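Local coordinates for TRAS1 ORF2p (Bombyx mori, PDB 1WDU), which forms the N-terminal endonuclease domain of a telomere-specific non-LTR retrotransposon protein and probably cuts DNA at the sites where the element inserts, at residues V81-I85 and N103-V107; V120-P126 and I150-N156. The protein carries 1 engineered substitution. One frame throughout, in Å; residues are numbered along the deposited sequence.

Contact 1. Residues V81-I85 and N103-V107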
loop_
_atom_site.group_PDB
_atom_site.type_symbol
_atom_site.label_atom_id
_atom_site.label_comp_id
_atom_site.label_asym_id
_atom_site.label_seq_id
_atom_site.Cartn_x
_atom_site.Cartn_y
_atom_site.Cartn_z
ATOM N N VAL A 81 -5.777 13.767 -4.034
ATOM C CA VAL A 81 -6.053 12.365 -3.747
ATOM C C VAL A 81 -4.834 11.857 -2.988
ATOM O O VAL A 81 -3.708 11.940 -3.474
ATOM C CB VAL A 81 -6.240 11.558 -5.047
ATOM C CG1 VAL A 81 -6.489 10.101 -4.726
ATOM C CG2 VAL A 81 -7.411 12.142 -5.850
ATOM N N LYS A 82 -5.055 11.346 -1.789
ATOM C CA LYS A 82 -3.952 10.869 -0.968
ATOM C C LYS A 82 -3.582 9.410 -1.204
ATOM O O LYS A 82 -2.450 9.016 -0.957
ATOM C CB LYS A 82 -4.285 11.108 0.507
ATOM C CG LYS A 82 -4.688 12.552 0.765
ATOM C CD LYS A 82 -4.993 12.821 2.218
ATOM C CE LYS A 82 -5.512 14.244 2.399
ATOM N NZ LYS A 82 -5.926 14.474 3.806
ATOM N N ALA A 83 -4.529 8.617 -1.693
ATOM C CA ALA A 83 -4.273 7.207 -1.949
ATOM C C ALA A 83 -5.033 6.679 -3.162
ATOM O O ALA A 83 -6.118 7.152 -3.503
ATOM C CB ALA A 83 -4.621 6.393 -0.728
ATOM N N ALA A 84 -4.441 5.696 -3.825
ATOM C CA ALA A 84 -5.067 5.113 -4.991
ATOM C C ALA A 84 -4.514 3.733 -5.274
ATOM O O ALA A 84 -3.441 3.355 -4.799
ATOM C CB ALA A 84 -4.864 6.009 -6.196
ATOM N N ILE A 85 -5.269 2.975 -6.052
ATOM C CA ILE A 85 -4.847 1.648 -6.431
ATOM C C ILE A 85 -4.926 1.537 -7.953
ATOM O O ILE A 85 -5.988 1.726 -8.550
ATOM C CB ILE A 85 -5.726 0.578 -5.754
ATOM C CG1 ILE A 85 -5.506 0.627 -4.235
ATOM C CG2 ILE A 85 -5.396 -0.794 -6.314
ATOM C CD1 ILE A 85 -6.359 -0.350 -3.423
ATOM N N ASN A 103 -10.923 9.500 2.505
ATOM C CA ASN A 103 -9.961 10.478 2.015
ATOM C C ASN A 103 -8.533 10.005 2.264
ATOM O O ASN A 103 -7.585 10.599 1.748
ATOM C CB ASN A 103 -10.172 11.827 2.714
ATOM C CG ASN A 103 -11.538 12.438 2.421
ATOM O OD1 ASN A 103 -11.629 13.548 1.895
ATOM N ND2 ASN A 103 -12.606 11.715 2.764
ATOM N N ASN A 104 -8.380 8.938 3.048
ATOM C CA ASN A 104 -7.054 8.409 3.368
ATOM C C ASN A 104 -6.823 6.974 2.920
ATOM O O ASN A 104 -5.676 6.532 2.821
ATOM C CB ASN A 104 -6.787 8.503 4.874
ATOM C CG ASN A 104 -6.699 9.933 5.362
ATOM O OD1 ASN A 104 -7.705 10.537 5.751
ATOM N ND2 ASN A 104 -5.492 10.495 5.328
ATOM N N ILE A 105 -7.899 6.231 2.675
ATOM C CA ILE A 105 -7.742 4.857 2.227
ATOM C C ILE A 105 -8.679 4.522 1.080
ATOM O O ILE A 105 -9.777 5.095 0.952
ATOM C CB ILE A 105 -7.990 3.804 3.358
ATOM C CG1 ILE A 105 -9.487 3.633 3.597
ATOM C CG2 ILE A 105 -7.268 4.202 4.651
ATOM C CD1 ILE A 105 -9.810 2.436 4.472
ATOM N N VAL A 106 -8.218 3.614 0.227
ATOM C CA VAL A 106 -9.013 3.153 -0.894
ATOM C C VAL A 106 -8.923 1.625 -0.823
ATOM O O VAL A 106 -7.840 1.041 -0.674
ATOM C CB VAL A 106 -8.498 3.727 -2.254
ATOM C CG1 VAL A 106 -7.105 3.210 -2.573
ATOM C CG2 VAL A 106 -9.492 3.381 -3.372
ATOM N N VAL A 107 -10.087 0.992 -0.867
ATOM C CA VAL A 107 -10.177 -0.450 -0.761
ATOM C C VAL A 107 -10.731 -1.028 -2.053
ATOM O O VAL A 107 -11.769 -0.578 -2.570
ATOM C CB VAL A 107 -11.098 -0.850 0.422
ATOM C CG1 VAL A 107 -11.082 -2.363 0.616
ATOM C CG2 VAL A 107 -10.657 -0.122 1.698
HETATM O O HOH W 1 -7.954 11.442 -0.635
#
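Val106 and Ile85 pack across the contact obliquely, with Ile85 CG1 3.5 Å from Val106 CG1. With chi1 at 65°, Val106 carries CG1 between its backbone N and carbonyl carbon, aimed at the facing strand, where CG1 also comes 3.7 Å from Ala84 CA. Ile85 reaches further with its terminal methyl, CD1, which lies 3.4 Å from Val106 O. Next along, Ala83 sets its CB 3.7 Å from Asn104 O. At the loop end, the extended Lys82 chain runs beside the Asn104 side chain, pointing the same way, and its CD lies 3.4 Å from Asn103 O. That carbonyl is also reached through a water, which donates to Asn103 O at 2.6 Å and accepts from Lys82 N at 3.1 Å. No direct hydrogen bond crosses between the segments. Further out, the polar ends are held by other residues: Lys82 NZ by a salt bridge to Glu125, Asn103 OD1 by Gln76, and Asn104 ND2 by Tyr123 O and Glu125. Strands 83-85 and 105-107 run only 19° from parallel and approach to 6.0 Å, yet they belong to different sheets, 83-87 bonding to 48-52 and 69-72, and 105-111 to 93-96 and 116-123. This is face-to-face packing of the two central sheets in the four-layered alpha/beta sandwich of DNase I-like nucleases.

Contact 2. Residues V120-P126 and I150-N156; sequences VSYYFEP and IFGGDAN. With PO4 (phosphate ion), chain C.
Tyr122 lays one ring face over Gly153, whose CA sits 3.5 Å from the centroid of the Tyr122 ring and 10° off its normal, a CH-pi contact; Ala155 meets the ring's edge. A chi1 of 68° swings the Tyr122 ring across the neighbouring strand. Tyr122 CD2 in turn lies against one face of Phe124, whose CD1 is 4.0 Å from Ala155 CB. With an alanine in place of Tyr122, Gly153 CA would lose the ring it packs against, and Phe124 would probably be freer to turn for want of CD2 against its face. Gly153 itself has no room for a side chain, since a beta carbon there would fall 2.0 Å from Tyr122 O. On the opposite face of the sheet, the Tyr123 ring and Asp154 carboxylate run side by side, their planes 73° apart. At the ring's edge, Tyr123 OH donates to phosphate O3 at 2.7 Å; His234 also binds this ion, probably from the crystallisation liquor, consistent with a nuclease active-site cleft. Asp154 OD1 accepts from Asn156 N at 2.9 Å, from above the carboxylate plane, forming an Asx turn. Five backbone bonds join the segments, the last, Phe124 N to Asp154 O (3.0 Å), just past the end of strand 120-123. Strands 116-123 and 149-154 with connecting helix 131-142 form a beta-alpha-beta unit; the helix covers Phe124 and Phe151, strand 204-212 continues the sheet beyond 149-154, and Ser121 bonds to Ile51 of the other sheet.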
loop_
_atom_site.group_PDB
_atom_site.type_symbol
_atom_site.label_atom_id
_atom_site.label_comp_id
_atom_site.label_asym_id
_atom_site.label_seq_id
_atom_site.Cartn_x
_atom_site.Cartn_y
_atom_site.Cartn_z
ATOM N N VAL A 120 -5.789 -2.795 -0.042
ATOM C CA VAL A 120 -5.994 -1.449 0.439
ATOM C C VAL A 120 -4.723 -0.626 0.384
ATOM O O VAL A 120 -3.643 -1.102 0.725
ATOM C CB VAL A 120 -6.620 -1.449 1.870
ATOM C CG1 VAL A 120 -6.229 -2.689 2.597
ATOM C CG2 VAL A 120 -6.203 -0.193 2.639
ATOM N N SER A 121 -4.863 0.598 -0.114
ATOM C CA SER A 121 -3.752 1.528 -0.196
ATOM C C SER A 121 -4.142 2.643 0.764
ATOM O O SER A 121 -5.257 3.157 0.707
ATOM C CB SER A 121 -3.582 2.078 -1.619
ATOM O OG SER A 121 -2.470 2.964 -1.689
ATOM N N TYR A 122 -3.218 3.010 1.645
ATOM C CA TYR A 122 -3.493 4.032 2.642
ATOM C C TYR A 122 -2.370 5.051 2.800
ATOM O O TYR A 122 -1.222 4.812 2.422
ATOM C CB TYR A 122 -3.730 3.371 3.997
ATOM C CG TYR A 122 -2.484 2.726 4.580
ATOM C CD1 TYR A 122 -2.215 1.366 4.395
ATOM C CD2 TYR A 122 -1.571 3.481 5.325
ATOM C CE1 TYR A 122 -1.076 0.774 4.944
ATOM C CE2 TYR A 122 -0.424 2.902 5.871
ATOM C CZ TYR A 122 -0.184 1.550 5.680
ATOM O OH TYR A 122 0.949 0.997 6.235
ATOM N N TYR A 123 -2.731 6.185 3.389
ATOM C CA TYR A 123 -1.804 7.270 3.665
ATOM C C TYR A 123 -2.286 8.033 4.914
ATOM O O TYR A 123 -3.402 8.551 4.952
ATOM C CB TYR A 123 -1.707 8.216 2.469
ATOM C CG TYR A 123 -0.842 9.423 2.752
ATOM C CD1 TYR A 123 -1.409 10.640 3.127
ATOM C CD2 TYR A 123 0.548 9.331 2.706
ATOM C CE1 TYR A 123 -0.618 11.731 3.452
ATOM C CE2 TYR A 123 1.347 10.410 3.030
ATOM C CZ TYR A 123 0.759 11.608 3.402
ATOM O OH TYR A 123 1.552 12.679 3.727
ATOM N N PHE A 124 -1.433 8.082 5.932
ATOM C CA PHE A 124 -1.743 8.762 7.182
ATOM C C PHE A 124 -0.868 10.022 7.288
ATOM O O PHE A 124 0.366 9.925 7.286
ATOM C CB PHE A 124 -1.448 7.826 8.365
ATOM C CG PHE A 124 -2.174 6.491 8.302
ATOM C CD1 PHE A 124 -1.681 5.393 8.999
ATOM C CD2 PHE A 124 -3.349 6.339 7.549
ATOM C CE1 PHE A 124 -2.333 4.166 8.955
ATOM C CE2 PHE A 124 -4.013 5.117 7.494
ATOM C CZ PHE A 124 -3.499 4.022 8.203
ATOM N N GLU A 125 -1.500 11.196 7.373
ATOM C CA GLU A 125 -0.750 12.449 7.493
ATOM C C GLU A 125 0.179 12.323 8.688
ATOM O O GLU A 125 -0.182 11.714 9.695
ATOM C CB GLU A 125 -1.677 13.637 7.753
ATOM C CG GLU A 125 -3.094 13.463 7.270
ATOM C CD GLU A 125 -3.198 13.606 5.787
ATOM O OE1 GLU A 125 -2.231 14.126 5.177
ATOM O OE2 GLU A 125 -4.251 13.208 5.238
ATOM N N PRO A 126 1.383 12.909 8.601
ATOM C CA PRO A 126 2.348 12.844 9.701
ATOM C C PRO A 126 1.965 13.796 10.835
ATOM O O PRO A 126 2.435 13.643 11.965
ATOM C CB PRO A 126 3.648 13.267 9.030
ATOM C CG PRO A 126 3.165 14.343 8.105
ATOM C CD PRO A 126 1.927 13.701 7.481
ATOM N N ILE A 150 -4.795 -7.392 2.441
ATOM C CA ILE A 150 -3.432 -6.884 2.239
ATOM C C ILE A 150 -3.505 -5.357 2.283
ATOM O O ILE A 150 -4.279 -4.745 1.542
ATOM C CB ILE A 150 -2.824 -7.270 0.863
ATOM C CG1 ILE A 150 -2.797 -8.789 0.680
ATOM C CG2 ILE A 150 -1.395 -6.738 0.775
ATOM C CD1 ILE A 150 -2.255 -9.227 -0.693
ATOM N N PHE A 151 -2.700 -4.753 3.153
ATOM C CA PHE A 151 -2.669 -3.303 3.303
ATOM C C PHE A 151 -1.292 -2.812 2.953
ATOM O O PHE A 151 -0.298 -3.444 3.295
ATOM C CB PHE A 151 -2.919 -2.858 4.751
ATOM C CG PHE A 151 -4.289 -3.162 5.274
ATOM C CD1 PHE A 151 -4.648 -4.464 5.614
ATOM C CD2 PHE A 151 -5.207 -2.129 5.485
ATOM C CE1 PHE A 151 -5.905 -4.733 6.166
ATOM C CE2 PHE A 151 -6.463 -2.387 6.030
ATOM C CZ PHE A 151 -6.811 -3.697 6.373
ATOM N N GLY A 152 -1.236 -1.658 2.303
ATOM C CA GLY A 152 0.044 -1.081 1.950
ATOM C C GLY A 152 -0.066 0.428 1.901
ATOM O O GLY A 152 -1.025 0.976 1.341
ATOM N N GLY A 153 0.905 1.105 2.499
ATOM C CA GLY A 153 0.889 2.547 2.475
ATOM C C GLY A 153 1.956 3.199 3.329
ATOM O O GLY A 153 2.889 2.550 3.803
ATOM N N ASP A 154 1.797 4.507 3.504
ATOM C CA ASP A 154 2.696 5.317 4.298
ATOM C C ASP A 154 1.982 5.599 5.615
ATOM O O ASP A 154 0.978 6.297 5.642
ATOM C CB ASP A 154 2.989 6.636 3.567
ATOM C CG ASP A 154 3.973 7.515 4.312
ATOM O OD1 ASP A 154 4.405 7.134 5.420
ATOM O OD2 ASP A 154 4.314 8.596 3.788
ATOM N N ALA A 155 2.500 5.049 6.702
ATOM C CA ALA A 155 1.900 5.251 8.013
ATOM C C ALA A 155 2.510 6.425 8.765
ATOM O O ALA A 155 1.971 6.849 9.793
ATOM C CB ALA A 155 2.053 3.987 8.845
ATOM N N ASN A 156 3.620 6.957 8.254
ATOM C CA ASN A 156 4.313 8.049 8.932
ATOM C C ASN A 156 4.391 7.679 10.414
ATOM O O ASN A 156 4.026 8.467 11.284
ATOM C CB ASN A 156 3.549 9.369 8.775
ATOM C CG ASN A 156 3.856 10.072 7.471
ATOM O OD1 ASN A 156 2.979 10.242 6.621
ATOM N ND2 ASN A 156 5.105 10.486 7.305
HETATM P P PO4 C . 4.871 12.559 3.050
HETATM O O1 PO4 C . 4.825 13.995 3.684
HETATM O O2 PO4 C . 6.265 12.109 2.673
HETATM O O3 PO4 C . 4.057 11.564 3.894
HETATM O O4 PO4 C . 4.077 12.700 1.737
#

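Overall arrangement
Contacts 1 and 2 have centres about 9 Å apart and follow in series along the chain. Strand 105-111 of contact 1 lies antiparallel beside strand 116-123 of contact 2, so this sheet supplies one side of contact 1 and both strands of contact 2: contact 1 joins it to the facing sheet, whereas contact 2 pairs strands within it. The two touch directly. Lys82 NZ lies 2.5 Å from Glu125 OE2 in a salt bridge, Asn104 ND2 lies 2.9 Å from Tyr123 O in a probable hydrogen bond, and Ile85 CG1 packs 3.6 Å from Ser121 CB. Tyr123 touches both: its backbone bonds to Asn104 of contact 1, and its hydroxyl bonds to the phosphate beside contact 2.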